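Local coordinates for protein arginase (Glaciozyma antarctica, PDB 5YNL) that probably hydrolyses L-arginine to L-ornithine and urea in a manganese-dependent reaction, as a cold-adapted arginase of a psychrophilic yeast, at residues 179-184 against 231-236; 252-257 against 304-309; 169-174 against 277-282. One frame throughout, in Å; residues are numbered along the deposited sequence.

Contact 1 (179-184 against 231-236); sequences AHADIN and IGLRDI
His180 and Ala179 each form one hydrogen bond with the bend at 233-236, and both bonds are nearly straight. ND1 of His180 donates to the backbone O of Asp235 at 3.0 Å (175° at the hydrogen). That oxygen sits at the ring edge, 3° out of the imidazole plane, and the donor lies in the carbonyl plane. A chi1 of -47° puts the ring beside the backbone N, and chi2 turns its ND1 edge to Asp235 O, while the CB of Ala179 covers one ring face. The second bond is backbone to backbone: Arg234 N gives its hydrogen to Ala179 O at 3.1 Å. Ala179 O and Asp235 O, both acceptors, approach to 3.1 Å, each with its own donor.

Apolar packing fills in the rest. The Leu233 branch CD2 presses on the peptide between His180 and Ala181, 3.4 Å from His180 C, and lies 4.2 Å from Ala181 CB. On the solvent side the bent Arg234 chain passes Ala179, its CD 3.6 Å from that CB; its NH1 goes on to a weak hydrogen bond with Asp288 O. At the corner, Gly232 has backbone angles that would jam a side chain against the carbonyl of Ile231.

Asp178-Ala179-His180-Ala181-Asp182 is the DAHxD signature of the arginase family, whose aspartates and histidine bind manganese in relatives. In this model ND1 of the histidine is taken up by a carbonyl, and the loop lies at the carboxyl ends of neighbouring parallel strands, the usual site of catalysis in this alpha/beta fold.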
ATOM      1  N   ALA A 179       4.260   3.238 -10.084  1.00 35.24           N
ATOM      2  CA  ALA A 179       4.718   4.018 -11.226  1.00 35.70           C
ATOM      3  C   ALA A 179       3.770   5.190 -11.438  1.00 37.87           C
ATOM      4  O   ALA A 179       4.097   6.150 -12.146  1.00 38.71           O
ATOM      5  CB  ALA A 179       4.765   3.143 -12.470  1.00 36.39           C
ATOM      6  N   HIS A 180       2.588   5.092 -10.828  1.00 42.99           N
ATOM      7  CA  HIS A 180       1.515   6.064 -11.030  1.00 45.77           C
ATOM      8  C   HIS A 180       1.125   6.760  -9.743  1.00 45.92           C
ATOM      9  O   HIS A 180       1.061   6.135  -8.689  1.00 46.13           O
ATOM     10  CB  HIS A 180       0.275   5.361 -11.577  1.00 49.82           C
ATOM     11  CG  HIS A 180       0.558   4.436 -12.707  1.00 49.81           C
ATOM     12  ND1 HIS A 180       1.225   4.839 -13.851  1.00 48.28           N
ATOM     13  CD2 HIS A 180       0.276   3.124 -12.882  1.00 52.50           C
ATOM     14  CE1 HIS A 180       1.330   3.818 -14.676  1.00 48.71           C
ATOM     15  NE2 HIS A 180       0.760   2.761 -14.112  1.00 50.55           N
ATOM     16  N   ALA A 181       0.818   8.048  -9.842  1.00 46.96           N
ATOM     17  CA  ALA A 181       0.385   8.823  -8.678  1.00 46.96           C
ATOM     18  C   ALA A 181      -1.066   8.531  -8.282  1.00 49.54           C
ATOM     19  O   ALA A 181      -1.439   8.751  -7.131  1.00 49.27           O
ATOM     20  CB  ALA A 181       0.604  10.328  -8.901  1.00 47.17           C
ATOM     21  N   ASP A 182      -1.874   8.044  -9.227  1.00 50.05           N
ATOM     22  CA  ASP A 182      -3.290   7.739  -8.970  1.00 54.29           C
ATOM     23  C   ASP A 182      -4.027   8.856  -8.185  1.00 52.67           C
ATOM     24  O   ASP A 182      -4.827   8.578  -7.281  1.00 53.86           O
ATOM     25  CB  ASP A 182      -3.429   6.389  -8.236  1.00 57.45           C
ATOM     26  CG  ASP A 182      -2.973   5.201  -9.074  1.00 60.21           C
ATOM     27  OD1 ASP A 182      -2.914   5.314 -10.313  1.00 60.17           O
ATOM     28  OD2 ASP A 182      -2.696   4.132  -8.489  1.00 62.19           O
ATOM     29  N   ILE A 183      -3.759  10.113  -8.524  1.00 60.88           N
ATOM     30  CA  ILE A 183      -4.286  11.210  -7.719  1.00 60.93           C
ATOM     31  C   ILE A 183      -5.349  12.054  -8.423  1.00 64.08           C
ATOM     32  O   ILE A 183      -5.790  13.074  -7.893  1.00 65.63           O
ATOM     33  CB  ILE A 183      -3.143  12.103  -7.151  1.00 59.79           C
ATOM     34  CG1 ILE A 183      -3.553  12.742  -5.820  1.00 60.42           C
ATOM     35  CG2 ILE A 183      -2.705  13.153  -8.157  1.00 61.19           C
ATOM     36  CD1 ILE A 183      -2.386  13.294  -5.056  1.00 59.20           C
ATOM     37  N   ASN A 184      -5.783  11.615  -9.599  1.00 72.52           N
ATOM     38  CA  ASN A 184      -6.798  12.358 -10.346  1.00 75.81           C
ATOM     39  C   ASN A 184      -8.124  12.533  -9.621  1.00 77.54           C
ATOM     40  O   ASN A 184      -8.649  11.590  -9.032  1.00 76.82           O
ATOM     41  CB  ASN A 184      -7.066  11.716 -11.707  1.00 77.06           C
ATOM     42  CG  ASN A 184      -6.483  12.517 -12.841  1.00 78.38           C
ATOM     43  OD1 ASN A 184      -5.983  13.622 -12.637  1.00 78.61           O
ATOM     44  ND2 ASN A 184      -6.558  11.978 -14.047  1.00 79.56           N
ATOM     45  N   ILE A 231       7.122   6.763  -4.032  1.00 21.25           N
ATOM     46  CA  ILE A 231       8.407   6.228  -4.451  1.00 19.28           C
ATOM     47  C   ILE A 231       8.173   5.377  -5.673  1.00 19.12           C
ATOM     48  O   ILE A 231       7.319   4.464  -5.628  1.00 19.10           O
ATOM     49  CB  ILE A 231       9.002   5.320  -3.367  1.00 17.69           C
ATOM     50  CG1 ILE A 231       9.283   6.151  -2.112  1.00 18.14           C
ATOM     51  CG2 ILE A 231      10.276   4.647  -3.873  1.00 16.22           C
ATOM     52  CD1 ILE A 231       9.551   5.346  -0.850  1.00 17.20           C
ATOM     53  N   GLY A 232       8.937   5.635  -6.744  1.00 30.25           N
ATOM     54  CA  GLY A 232       8.904   4.815  -7.948  1.00 30.47           C
ATOM     55  C   GLY A 232       8.183   5.443  -9.130  1.00 34.40           C
ATOM     56  O   GLY A 232       8.081   4.835 -10.201  1.00 38.29           O
ATOM     57  N   LEU A 233       7.678   6.661  -8.944  1.00 30.81           N
ATOM     58  CA  LEU A 233       6.903   7.342  -9.982  1.00 35.22           C
ATOM     59  C   LEU A 233       7.662   7.484 -11.318  1.00 35.68           C
ATOM     60  O   LEU A 233       8.891   7.722 -11.347  1.00 32.44           O
ATOM     61  CB  LEU A 233       6.436   8.714  -9.496  1.00 35.06           C
ATOM     62  CG  LEU A 233       5.390   8.790  -8.376  1.00 36.10           C
ATOM     63  CD1 LEU A 233       5.036  10.262  -8.109  1.00 36.72           C
ATOM     64  CD2 LEU A 233       4.133   8.003  -8.717  1.00 39.70           C
ATOM     65  N   ARG A 234       6.938   7.296 -12.418  1.00 57.44           N
ATOM     66  CA  ARG A 234       7.492   7.566 -13.739  1.00 58.11           C
ATOM     67  C   ARG A 234       6.425   8.096 -14.710  1.00 61.47           C
ATOM     68  O   ARG A 234       6.550   9.216 -15.200  1.00 61.19           O
ATOM     69  CB  ARG A 234       8.308   6.378 -14.288  1.00 58.61           C
ATOM     70  CG  ARG A 234       7.500   5.186 -14.733  1.00 62.53           C
ATOM     71  CD  ARG A 234       7.918   3.946 -14.007  1.00 62.16           C
ATOM     72  NE  ARG A 234       8.375   2.919 -14.926  1.00 64.27           N
ATOM     73  CZ  ARG A 234       8.230   1.614 -14.714  1.00 66.51           C
ATOM     74  NH1 ARG A 234       7.629   1.196 -13.605  1.00 66.95           N
ATOM     75  NH2 ARG A 234       8.684   0.731 -15.605  1.00 68.60           N
ATOM     76  N   ASP A 235       5.367   7.333 -14.961  1.00 80.07           N
ATOM     77  CA  ASP A 235       4.263   7.871 -15.754  1.00 84.23           C
ATOM     78  C   ASP A 235       3.119   8.378 -14.876  1.00 82.06           C
ATOM     79  O   ASP A 235       2.404   7.592 -14.248  1.00 81.19           O
ATOM     80  CB  ASP A 235       3.744   6.878 -16.806  1.00 89.39           C
ATOM     81  CG  ASP A 235       2.620   7.467 -17.660  1.00 94.36           C
ATOM     82  OD1 ASP A 235       2.884   8.421 -18.423  1.00 97.08           O
ATOM     83  OD2 ASP A 235       1.474   6.976 -17.574  1.00 95.14           O
ATOM     84  N   ILE A 236       2.962   9.696 -14.825  1.00127.04           N
ATOM     85  CA  ILE A 236       1.784  10.288 -14.215  1.00126.01           C
ATOM     86  C   ILE A 236       0.553   9.733 -14.957  1.00130.47           C
ATOM     87  O   ILE A 236       0.095  10.282 -15.967  1.00134.56           O
ATOM     88  CB  ILE A 236       1.878  11.851 -14.180  1.00125.11           C
ATOM     89  CG1 ILE A 236       2.617  12.315 -12.919  1.00119.95           C
ATOM     90  CG2 ILE A 236       0.514  12.517 -14.193  1.00126.70           C
ATOM     91  CD1 ILE A 236       4.115  12.116 -12.943  1.00118.45           C
TER

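Contact 2 (252-257 against 304-309); sequences FSMFHV and GGLTFR
Met254, the first residue of helix 254-273, faces the extended chain at Gly304-Leu306 that leads into helix 308-320, with the CA of Met254 and the CA of Gly305 7.0 Å apart, so that the backbones are bridged by side chains alone. This is the alpha/beta fold of the arginases, at a point where edge strand 250-253 of the parallel sheet passes directly into a helix, with Ser253 at its N-cap position. The contact is van der Waals throughout.

Met254 does most of the work. Its chain bends at both chi2 (-53°) and chi3 (-66°), folding the thioether over so that CG, SD and CE all lie along the loop. CG comes up to the carbonyl O of Gly304 at 3.4 Å. The sulfur meets the CD2 branch of Leu306 at 3.8 Å, the two side chains crossing at a slant. One helical turn on, Val257 reaches the same branch from its CG2, 4.2 Å from Leu306 CD2, so that this single methyl is touched by two residues of the helix. Leu306 also packs against Ile314 of helix 308-320 and therefore ties the two helices together.

Within 252-257, Val257 N bonds to Ser253 O, and Ser253 N donates to ND1 of His256 at 3.1 Å, meeting the imidazole at its edge, 5° out of plane. Segment 304-309 is held from outside: Gly305 N bonds to Asp291 OD2, while Thr307 caps the start of helix 308-320 and its own N donates to Glu310 OE1, consistent with a capping box. The folded thioether ends in its methyl, Met254 CE, which rests 3.4 Å from Gly305 C.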
ATOM      1  N   PHE A 252       9.128  10.919  -4.818  1.00 28.89           N
ATOM      2  CA  PHE A 252      10.429  10.402  -5.237  1.00 29.84           C
ATOM      3  C   PHE A 252      10.253   9.544  -6.457  1.00 30.33           C
ATOM      4  O   PHE A 252       9.799   8.406  -6.372  1.00 29.16           O
ATOM      5  CB  PHE A 252      11.093   9.618  -4.115  1.00 29.24           C
ATOM      6  CG  PHE A 252      11.537  10.491  -2.987  1.00 30.25           C
ATOM      7  CD1 PHE A 252      12.615  11.366  -3.159  1.00 33.29           C
ATOM      8  CD2 PHE A 252      10.845  10.504  -1.785  1.00 28.80           C
ATOM      9  CE1 PHE A 252      13.013  12.199  -2.134  1.00 34.61           C
ATOM     10  CE2 PHE A 252      11.249  11.335  -0.745  1.00 30.22           C
ATOM     11  CZ  PHE A 252      12.328  12.182  -0.927  1.00 33.00           C
ATOM     12  N   SER A 253      10.573  10.109  -7.608  1.00 26.21           N
ATOM     13  CA  SER A 253      10.393   9.390  -8.850  1.00 27.09           C
ATOM     14  C   SER A 253      11.648   8.577  -9.139  1.00 27.80           C
ATOM     15  O   SER A 253      12.601   8.580  -8.344  1.00 27.73           O
ATOM     16  CB  SER A 253      10.134  10.371  -9.991  1.00 28.81           C
ATOM     17  OG  SER A 253      11.349  10.971 -10.381  1.00 30.31           O
ATOM     18  N   MET A 254      11.643   7.903 -10.287  1.00 24.54           N
ATOM     19  CA  MET A 254      12.753   7.043 -10.704  1.00 25.13           C
ATOM     20  C   MET A 254      14.003   7.874 -10.941  1.00 26.06           C
ATOM     21  O   MET A 254      15.120   7.396 -10.714  1.00 26.29           O
ATOM     22  CB  MET A 254      12.387   6.219 -11.957  1.00 26.98           C
ATOM     23  CG  MET A 254      11.330   5.153 -11.719  1.00 27.71           C
ATOM     24  SD  MET A 254      11.770   4.073 -10.336  1.00 25.32           S
ATOM     25  CE  MET A 254      13.231   3.289 -11.036  1.00 26.73           C
ATOM     26  N   PHE A 255      13.804   9.115 -11.374  1.00 26.18           N
ATOM     27  CA  PHE A 255      14.895  10.090 -11.500  1.00 27.88           C
ATOM     28  C   PHE A 255      15.607  10.270 -10.159  1.00 28.87           C
ATOM     29  O   PHE A 255      16.817  10.172 -10.085  1.00 30.28           O
ATOM     30  CB  PHE A 255      14.333  11.419 -12.021  1.00 28.89           C
ATOM     31  CG  PHE A 255      15.305  12.569 -11.978  1.00 31.45           C
ATOM     32  CD1 PHE A 255      16.211  12.784 -13.027  1.00 32.47           C
ATOM     33  CD2 PHE A 255      15.286  13.478 -10.923  1.00 32.58           C
ATOM     34  CE1 PHE A 255      17.085  13.887 -13.013  1.00 35.34           C
ATOM     35  CE2 PHE A 255      16.160  14.566 -10.901  1.00 35.02           C
ATOM     36  CZ  PHE A 255      17.061  14.762 -11.945  1.00 36.74           C
ATOM     37  N   HIS A 256      14.837  10.480  -9.093  1.00 28.70           N
ATOM     38  CA  HIS A 256      15.385  10.609  -7.739  1.00 29.75           C
ATOM     39  C   HIS A 256      15.952   9.285  -7.240  1.00 28.96           C
ATOM     40  O   HIS A 256      16.945   9.275  -6.490  1.00 31.58           O
ATOM     41  CB  HIS A 256      14.321  11.081  -6.757  1.00 27.46           C
ATOM     42  CG  HIS A 256      13.725  12.408  -7.107  1.00 27.90           C
ATOM     43  ND1 HIS A 256      12.428  12.545  -7.552  1.00 26.67           N
ATOM     44  CD2 HIS A 256      14.255  13.657  -7.063  1.00 29.79           C
ATOM     45  CE1 HIS A 256      12.180  13.833  -7.777  1.00 27.84           C
ATOM     46  NE2 HIS A 256      13.269  14.522  -7.483  1.00 29.50           N
ATOM     47  N   VAL A 257      15.338   8.161  -7.624  1.00 23.37           N
ATOM     48  CA  VAL A 257      15.932   6.915  -7.173  1.00 22.40           C
ATOM     49  C   VAL A 257      17.292   6.764  -7.841  1.00 23.71           C
ATOM     50  O   VAL A 257      18.269   6.474  -7.166  1.00 24.22           O
ATOM     51  CB  VAL A 257      15.062   5.695  -7.420  1.00 20.36           C
ATOM     52  CG1 VAL A 257      15.884   4.431  -7.174  1.00 19.83           C
ATOM     53  CG2 VAL A 257      13.773   5.752  -6.532  1.00 18.59           C
ATOM     54  N   GLY A 304      12.949   0.575 -16.884  1.00 42.18           N
ATOM     55  CA  GLY A 304      12.911   1.844 -16.164  1.00 38.10           C
ATOM     56  C   GLY A 304      12.177   1.858 -14.824  1.00 36.31           C
ATOM     57  O   GLY A 304      11.988   2.933 -14.223  1.00 33.40           O
ATOM     58  N   GLY A 305      11.771   0.685 -14.338  1.00 24.08           N
ATOM     59  CA  GLY A 305      11.130   0.602 -13.035  1.00 21.68           C
ATOM     60  C   GLY A 305      12.107   0.212 -11.932  1.00 20.06           C
ATOM     61  O   GLY A 305      13.294  -0.002 -12.211  1.00 20.23           O
ATOM     62  N   LEU A 306      11.640   0.130 -10.687  1.00 32.83           N
ATOM     63  CA  LEU A 306      12.489  -0.361  -9.597  1.00 28.52           C
ATOM     64  C   LEU A 306      13.028  -1.764  -9.943  1.00 28.35           C
ATOM     65  O   LEU A 306      12.359  -2.518 -10.639  1.00 30.50           O
ATOM     66  CB  LEU A 306      11.721  -0.409  -8.256  1.00 25.36           C
ATOM     67  CG  LEU A 306      11.272   0.936  -7.663  1.00 24.38           C
ATOM     68  CD1 LEU A 306      10.370   0.722  -6.410  1.00 22.24           C
ATOM     69  CD2 LEU A 306      12.487   1.836  -7.340  1.00 23.67           C
ATOM     70  N   THR A 307      14.236  -2.108  -9.506  1.00 35.73           N
ATOM     71  CA  THR A 307      14.657  -3.511  -9.595  1.00 34.85           C
ATOM     72  C   THR A 307      13.963  -4.277  -8.476  1.00 32.44           C
ATOM     73  O   THR A 307      13.377  -3.662  -7.569  1.00 31.24           O
ATOM     74  CB  THR A 307      16.141  -3.684  -9.398  1.00 33.45           C
ATOM     75  OG1 THR A 307      16.484  -3.264  -8.061  1.00 31.23           O
ATOM     76  CG2 THR A 307      16.911  -2.888 -10.461  1.00 35.77           C
ATOM     77  N   PHE A 308      14.043  -5.603  -8.512  1.00 38.04           N
ATOM     78  CA  PHE A 308      13.491  -6.382  -7.416  1.00 37.36           C
ATOM     79  C   PHE A 308      14.182  -6.048  -6.095  1.00 36.36           C
ATOM     80  O   PHE A 308      13.522  -5.897  -5.066  1.00 35.62           O
ATOM     81  CB  PHE A 308      13.607  -7.874  -7.645  1.00 39.58           C
ATOM     82  CG  PHE A 308      13.416  -8.663  -6.378  1.00 40.01           C
ATOM     83  CD1 PHE A 308      12.141  -8.833  -5.837  1.00 39.83           C
ATOM     84  CD2 PHE A 308      14.515  -9.206  -5.695  1.00 40.86           C
ATOM     85  CE1 PHE A 308      11.952  -9.538  -4.645  1.00 40.44           C
ATOM     86  CE2 PHE A 308      14.327  -9.916  -4.498  1.00 41.57           C
ATOM     87  CZ  PHE A 308      13.036 -10.073  -3.970  1.00 41.31           C
ATOM     88  N   ARG A 309      15.511  -5.953  -6.134  1.00 26.12           N
ATOM     89  CA  ARG A 309      16.290  -5.609  -4.946  1.00 25.62           C
ATOM     90  C   ARG A 309      15.793  -4.307  -4.289  1.00 23.84           C
ATOM     91  O   ARG A 309      15.563  -4.280  -3.075  1.00 23.54           O
ATOM     92  CB  ARG A 309      17.799  -5.578  -5.248  1.00 26.49           C
ATOM     93  CG  ARG A 309      18.488  -6.949  -5.122  1.00 28.72           C
ATOM     94  CD  ARG A 309      19.926  -6.929  -5.639  1.00 29.98           C
ATOM     95  NE  ARG A 309      20.697  -5.788  -5.131  1.00 28.99           N
ATOM     96  CZ  ARG A 309      21.943  -5.479  -5.502  1.00 29.92           C
ATOM     97  NH1 ARG A 309      22.579  -6.234  -6.384  1.00 31.84           N
ATOM     98  NH2 ARG A 309      22.544  -4.409  -4.990  1.00 29.21           N
TER

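Contact 3 (169-174 against 277-282); sequences YPEACL and RTRPIH
Tyr169 has Pro280 over one face of its ring: the pyrrolidine CB lies above it, and CG comes closest, 3.7 Å from Tyr169 CD1. The guanidinium of Arg279 is met at its edge by Glu171, whose OE1 is 23° out of that plane, and the carboxylate is turned 39° against it. Beside the imidazole of His282 runs Leu174, the two side chains pointing the same way, with CD1 of the leucine 4.1 Å from His282 CB.

NH2 of Arg279 serves Glu171 twice. It makes a salt bridge to Glu171 OE1 at 2.7 Å, and a longer, straighter bond to the backbone Glu171 O at 3.2 Å, approached from above the carbonyl plane. Extended from CG to NE (chi2 -172°), the arginine runs past the backbone O of Glu171 and sets its NH2 beside both oxygens, while the glutamate bends at chi2 to bring its carboxylate back. With an alanine at Arg279 the Glu171 carboxylate would probably be left without its mate and the backbone O of that residue without this donor, freeing the turn to shift.

Beyond the type I turn 169-172 the chains become neighbouring parallel strands. Cys173 N donates to Pro280 O and His282 N to Cys173 O, both at 2.9 Å. On one face of the sheet Cys173 SG touches Ile281 CG1 at 3.6 Å; Leu174 and His282 share the other, under helix 158-168. Ala172 CB packs on Pro280 CB at 3.9 Å.

Chemically, then, the contact is divided: backbone bonds and apolar side chains start the strand pair in the interior, and an ion pair closes its outer end, where the carboxylate probably also offsets the nearby like charge of Arg227.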
ATOM      1  N   TYR A 169      -5.795   3.873  12.706  1.00 53.17           N
ATOM      2  CA  TYR A 169      -4.621   4.680  13.012  1.00 52.39           C
ATOM      3  C   TYR A 169      -4.722   6.033  12.321  1.00 52.73           C
ATOM      4  O   TYR A 169      -4.212   6.206  11.207  1.00 50.59           O
ATOM      5  CB  TYR A 169      -3.330   3.966  12.580  1.00 49.23           C
ATOM      6  CG  TYR A 169      -3.094   2.621  13.242  1.00 48.90           C
ATOM      7  CD1 TYR A 169      -2.723   2.537  14.576  1.00 50.41           C
ATOM      8  CD2 TYR A 169      -3.223   1.434  12.520  1.00 47.32           C
ATOM      9  CE1 TYR A 169      -2.493   1.314  15.181  1.00 50.35           C
ATOM     10  CE2 TYR A 169      -2.995   0.194  13.118  1.00 47.25           C
ATOM     11  CZ  TYR A 169      -2.627   0.140  14.455  1.00 48.74           C
ATOM     12  OH  TYR A 169      -2.399  -1.084  15.063  1.00 49.20           O
ATOM     13  N   PRO A 170      -5.410   6.990  12.963  1.00 44.24           N
ATOM     14  CA  PRO A 170      -5.553   8.333  12.394  1.00 45.08           C
ATOM     15  C   PRO A 170      -4.217   9.038  12.324  1.00 43.81           C
ATOM     16  O   PRO A 170      -4.074   9.997  11.576  1.00 43.76           O
ATOM     17  CB  PRO A 170      -6.448   9.060  13.403  1.00 48.88           C
ATOM     18  CG  PRO A 170      -7.196   7.968  14.095  1.00 49.92           C
ATOM     19  CD  PRO A 170      -6.256   6.790  14.149  1.00 47.23           C
ATOM     20  N   GLU A 171      -3.247   8.578  13.100  1.00 47.22           N
ATOM     21  CA  GLU A 171      -1.935   9.198  13.062  1.00 46.17           C
ATOM     22  C   GLU A 171      -0.936   8.428  12.209  1.00 42.62           C
ATOM     23  O   GLU A 171       0.277   8.642  12.321  1.00 41.58           O
ATOM     24  CB  GLU A 171      -1.405   9.407  14.482  1.00 48.11           C
ATOM     25  CG  GLU A 171      -2.283  10.368  15.337  1.00 52.07           C
ATOM     26  CD  GLU A 171      -2.407  11.744  14.706  1.00 53.13           C
ATOM     27  OE1 GLU A 171      -1.541  12.096  13.875  1.00 51.16           O
ATOM     28  OE2 GLU A 171      -3.356  12.482  15.027  1.00 56.11           O
ATOM     29  N   ALA A 172      -1.434   7.549  11.336  1.00 40.25           N
ATOM     30  CA  ALA A 172      -0.535   6.775  10.467  1.00 37.10           C
ATOM     31  C   ALA A 172       0.037   7.642   9.341  1.00 35.97           C
ATOM     32  O   ALA A 172      -0.460   8.742   9.073  1.00 37.58           O
ATOM     33  CB  ALA A 172      -1.251   5.573   9.888  1.00 36.13           C
ATOM     34  N   CYS A 173       1.065   7.147   8.667  1.00 37.19           N
ATOM     35  CA  CYS A 173       1.526   7.803   7.457  1.00 36.14           C
ATOM     36  C   CYS A 173       1.458   6.805   6.299  1.00 34.09           C
ATOM     37  O   CYS A 173       1.314   5.605   6.538  1.00 33.28           O
ATOM     38  CB  CYS A 173       2.947   8.321   7.650  1.00 35.41           C
ATOM     39  SG  CYS A 173       4.174   7.046   7.832  1.00 32.84           S
ATOM     40  N   LEU A 174       1.556   7.271   5.055  1.00 31.17           N
ATOM     41  CA  LEU A 174       1.347   6.370   3.928  1.00 29.77           C
ATOM     42  C   LEU A 174       2.497   6.421   2.943  1.00 28.05           C
ATOM     43  O   LEU A 174       2.843   7.502   2.423  1.00 28.46           O
ATOM     44  CB  LEU A 174       0.039   6.706   3.211  1.00 31.36           C
ATOM     45  CG  LEU A 174      -0.334   6.051   1.864  1.00 31.56           C
ATOM     46  CD1 LEU A 174      -0.361   4.528   1.939  1.00 31.96           C
ATOM     47  CD2 LEU A 174      -1.688   6.581   1.372  1.00 33.80           C
ATOM     48  N   ARG A 277       9.889   8.976  13.840  1.00 40.18           N
ATOM     49  CA  ARG A 277       9.640   7.537  13.871  1.00 40.12           C
ATOM     50  C   ARG A 277       8.616   7.119  14.928  1.00 40.14           C
ATOM     51  O   ARG A 277       8.813   6.110  15.621  1.00 40.62           O
ATOM     52  CB  ARG A 277      10.938   6.754  14.101  1.00 41.04           C
ATOM     53  CG  ARG A 277      11.994   6.930  13.002  1.00 41.36           C
ATOM     54  CD  ARG A 277      11.456   6.613  11.616  1.00 40.05           C
ATOM     55  NE  ARG A 277      12.537   6.682  10.637  1.00 40.57           N
ATOM     56  CZ  ARG A 277      12.972   7.808  10.076  1.00 41.27           C
ATOM     57  NH1 ARG A 277      12.405   8.967  10.386  1.00 40.72           N
ATOM     58  NH2 ARG A 277      13.970   7.776   9.211  1.00 42.21           N
ATOM     59  N   THR A 278       7.525   7.868  15.054  1.00 53.80           N
ATOM     60  CA  THR A 278       6.487   7.480  16.004  1.00 54.10           C
ATOM     61  C   THR A 278       5.125   7.176  15.366  1.00 53.04           C
ATOM     62  O   THR A 278       4.216   6.736  16.047  1.00 53.68           O
ATOM     63  CB  THR A 278       6.338   8.509  17.141  1.00 56.63           C
ATOM     64  OG1 THR A 278       6.350   9.830  16.591  1.00 57.20           O
ATOM     65  CG2 THR A 278       7.477   8.372  18.149  1.00 58.24           C
ATOM     66  N   ARG A 279       4.992   7.398  14.063  1.00 40.56           N
ATOM     67  CA  ARG A 279       3.735   7.135  13.352  1.00 39.44           C
ATOM     68  C   ARG A 279       3.643   5.716  12.798  1.00 39.55           C
ATOM     69  O   ARG A 279       4.627   5.192  12.261  1.00 39.44           O
ATOM     70  CB  ARG A 279       3.571   8.129  12.186  1.00 38.44           C
ATOM     71  CG  ARG A 279       3.262   9.594  12.610  1.00 41.33           C
ATOM     72  CD  ARG A 279       2.940  10.434  11.395  1.00 41.22           C
ATOM     73  NE  ARG A 279       2.859  11.864  11.668  1.00 44.14           N
ATOM     74  CZ  ARG A 279       1.754  12.511  12.046  1.00 46.95           C
ATOM     75  NH1 ARG A 279       1.803  13.812  12.260  1.00 49.89           N
ATOM     76  NH2 ARG A 279       0.611  11.867  12.219  1.00 47.15           N
ATOM     77  N   PRO A 280       2.458   5.089  12.912  1.00 40.07           N
ATOM     78  CA  PRO A 280       2.264   3.786  12.255  1.00 40.42           C
ATOM     79  C   PRO A 280       2.507   3.957  10.757  1.00 38.30           C
ATOM     80  O   PRO A 280       2.234   5.039  10.244  1.00 36.64           O
ATOM     81  CB  PRO A 280       0.776   3.483  12.499  1.00 41.49           C
ATOM     82  CG  PRO A 280       0.404   4.306  13.704  1.00 42.08           C
ATOM     83  CD  PRO A 280       1.234   5.567  13.576  1.00 40.72           C
ATOM     84  N   ILE A 281       3.020   2.939  10.074  1.00 30.25           N
ATOM     85  CA  ILE A 281       3.279   3.053   8.645  1.00 28.16           C
ATOM     86  C   ILE A 281       2.326   2.161   7.841  1.00 28.30           C
ATOM     87  O   ILE A 281       2.176   0.962   8.141  1.00 30.12           O
ATOM     88  CB  ILE A 281       4.752   2.673   8.292  1.00 27.39           C
ATOM     89  CG1 ILE A 281       5.696   3.841   8.597  1.00 27.20           C
ATOM     90  CG2 ILE A 281       4.885   2.265   6.818  1.00 25.36           C
ATOM     91  CD1 ILE A 281       7.214   3.444   8.703  1.00 27.96           C
ATOM     92  N   HIS A 282       1.708   2.746   6.814  1.00 30.54           N
ATOM     93  CA  HIS A 282       0.937   2.000   5.841  1.00 31.41           C
ATOM     94  C   HIS A 282       1.778   1.938   4.572  1.00 28.89           C
ATOM     95  O   HIS A 282       2.018   2.970   3.919  1.00 26.78           O
ATOM     96  CB  HIS A 282      -0.416   2.683   5.556  1.00 32.23           C
ATOM     97  CG  HIS A 282      -1.399   1.832   4.809  1.00 34.99           C
ATOM     98  ND1 HIS A 282      -1.092   0.584   4.298  1.00 36.51           N
ATOM     99  CD2 HIS A 282      -2.691   2.053   4.471  1.00 37.07           C
ATOM    100  CE1 HIS A 282      -2.149   0.076   3.697  1.00 39.72           C
ATOM    101  NE2 HIS A 282      -3.134   0.954   3.781  1.00 39.92           N
TER

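In the fold
All three contacts belong to one parallel sheet and its connections. Contact 3 lies at the amino ends of strands 173-177 and 281-286; contact 1 lies at the carboxyl ends of 173-177 and 228-233, their centres about 21 Å apart. Contact 2 is centred about 12 Å from contact 1 and touches it: edge strand 250-253 pairs with 228-233, Leu233 O probably bonding to Met254 N. Contacts 2 and 3 have centres about 24 Å apart. Along the chain, contact 1 nests inside the loop closed by contact 3, contact 2 follows contact 1, and contacts 2 and 3 interleave. Contacts 1 and 2 thus sit at the sheet's carboxyl end, where the family has its metal site.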